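Probable ribonuclease HepT (Haemophilus influenzae, PDB 1JOG) is probably the RNase toxin of a type VII toxin-antitoxin system, forms a homodimer and is neutralised by its cognate antitoxin MntA, probably through AMPylation. Local coordinates at residues M61-Q64 with L65-D68. Numbering follows the deposited sequence.
Sequences MKRQ and LQQD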
loop_
_atom_site.group_PDB
_atom_site.type_symbol
_atom_site.label_atom_id
_atom_site.label_comp_id
_atom_site.label_asym_id
_atom_site.label_seq_id
_atom_site.Cartn_x
_atom_site.Cartn_y
_atom_site.Cartn_z
HETATM N N MSE A 61 -14.403 10.375 9.143
HETATM C CA MSE A 61 -15.529 11.157 8.748
HETATM C C MSE A 61 -16.719 10.213 8.897
HETATM O O MSE A 61 -17.788 10.634 9.250
HETATM C CB MSE A 61 -15.463 11.566 7.281
HETATM C CG MSE A 61 -14.391 12.589 6.948
HETATM SE SE MSE A 61 -14.344 12.835 4.983
HETATM C CE MSE A 61 -12.418 13.314 5.189
ATOM N N LYS A 62 -16.527 8.941 8.582
ATOM C CA LYS A 62 -17.615 8.003 8.610
ATOM C C LYS A 62 -18.094 7.805 10.051
ATOM O O LYS A 62 -19.271 8.017 10.379
ATOM C CB LYS A 62 -17.168 6.687 8.024
ATOM C CG LYS A 62 -18.347 5.823 7.631
ATOM C CD LYS A 62 -17.932 4.531 6.909
ATOM C CE LYS A 62 -19.063 3.482 6.968
ATOM N NZ LYS A 62 -18.898 2.335 6.020
ATOM N N ARG A 63 -17.178 7.438 10.935
ATOM C CA ARG A 63 -17.602 7.236 12.289
ATOM C C ARG A 63 -18.203 8.496 12.855
ATOM O O ARG A 63 -19.061 8.412 13.710
ATOM C CB ARG A 63 -16.467 6.800 13.188
ATOM C CG ARG A 63 -16.741 5.491 13.883
ATOM C CD ARG A 63 -15.483 4.921 14.529
ATOM N NE ARG A 63 -14.747 5.956 15.263
ATOM C CZ ARG A 63 -13.566 5.709 15.831
ATOM N NH1 ARG A 63 -13.018 4.468 15.735
ATOM N NH2 ARG A 63 -12.941 6.701 16.488
ATOM N N GLN A 64 -17.774 9.655 12.375
ATOM C CA GLN A 64 -18.271 10.917 12.909
ATOM C C GLN A 64 -19.734 11.067 12.565
ATOM O O GLN A 64 -20.520 11.334 13.420
ATOM C CB GLN A 64 -17.478 12.064 12.331
ATOM C CG GLN A 64 -17.886 13.421 12.793
ATOM C CD GLN A 64 -17.553 13.664 14.231
ATOM O OE1 GLN A 64 -16.642 13.055 14.767
ATOM N NE2 GLN A 64 -18.284 14.568 14.870
ATOM N N LEU A 65 -20.085 10.857 11.312
ATOM C CA LEU A 65 -21.438 10.967 10.823
ATOM C C LEU A 65 -22.324 9.845 11.326
ATOM O O LEU A 65 -23.528 10.040 11.494
ATOM C CB LEU A 65 -21.423 10.976 9.284
ATOM C CG LEU A 65 -20.576 12.206 8.851
ATOM C CD1 LEU A 65 -19.999 12.006 7.459
ATOM C CD2 LEU A 65 -21.376 13.540 8.983
ATOM N N GLN A 66 -21.705 8.691 11.569
ATOM C CA GLN A 66 -22.345 7.446 12.041
ATOM C C GLN A 66 -22.759 7.504 13.515
ATOM O O GLN A 66 -23.707 6.868 13.906
ATOM C CB GLN A 66 -21.349 6.318 11.821
ATOM C CG GLN A 66 -21.811 4.903 11.849
ATOM C CD GLN A 66 -20.729 4.001 11.260
ATOM O OE1 GLN A 66 -19.540 4.163 11.577
ATOM N NE2 GLN A 66 -21.121 3.058 10.404
ATOM N N GLN A 67 -22.028 8.283 14.297
ATOM C CA GLN A 67 -22.264 8.470 15.706
ATOM C C GLN A 67 -22.934 9.821 15.935
ATOM O O GLN A 67 -23.646 10.021 16.912
ATOM C CB GLN A 67 -20.937 8.544 16.493
ATOM C CG GLN A 67 -19.988 7.304 16.534
ATOM C CD GLN A 67 -18.767 7.561 17.467
ATOM O OE1 GLN A 67 -18.660 8.633 18.057
ATOM N NE2 GLN A 67 -17.861 6.594 17.593
ATOM N N ASP A 68 -22.691 10.758 15.034
ATOM C CA ASP A 68 -23.143 12.138 15.225
ATOM C C ASP A 68 -24.598 12.470 15.440
ATOM O O ASP A 68 -24.998 12.907 16.529
ATOM C CB ASP A 68 -22.610 13.050 14.105
ATOM C CG ASP A 68 -22.191 14.437 14.627
ATOM O OD1 ASP A 68 -22.965 15.006 15.440
ATOM O OD2 ASP A 68 -21.103 14.944 14.233
#
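Q64 and D68, one helical turn apart, are joined by a side-chain hydrogen bond in which Q64 NE2 donates to D68 OD2 over 2.9 Å. The bond is bent, 138° at the hydrogen: OD2 lies tilted from the amide plane of Q64, the amide nitrogen comes in from above the carboxylate plane, and the two planes are steeply turned against each other. A bend at chi2 of Q64 (69°) lets the amide nitrogen lead along the helix toward the acid. Backbone i to i+4 bonds run through the same turns: L65 N to M61 O (3.1 Å) and Q66 N to K62 O (2.8 Å) are sound, whereas Q67 N to R63 O is weak.

Between the long polar side chains the contacts are looser. R63 and Q67 lie side by side, pointing the same way, guanidinium and amide planes only 8° apart, with R63 NE 3.9 Å from Q67 NE2. The Q66 amide spans the neighbouring side chains, OE1 3.9 Å from R63 CG and NE2 4.0 Å from K62 CE.

These residues form the C-terminal turns of the long helix 36-68. M61 packs on I83 and A87 of helix 80-89, and L65 on E86 of that helix and on F90 just beyond it; M61 also reaches L135 and Q64 reaches L139 of helix 125-140, so this end of the helix packs against both.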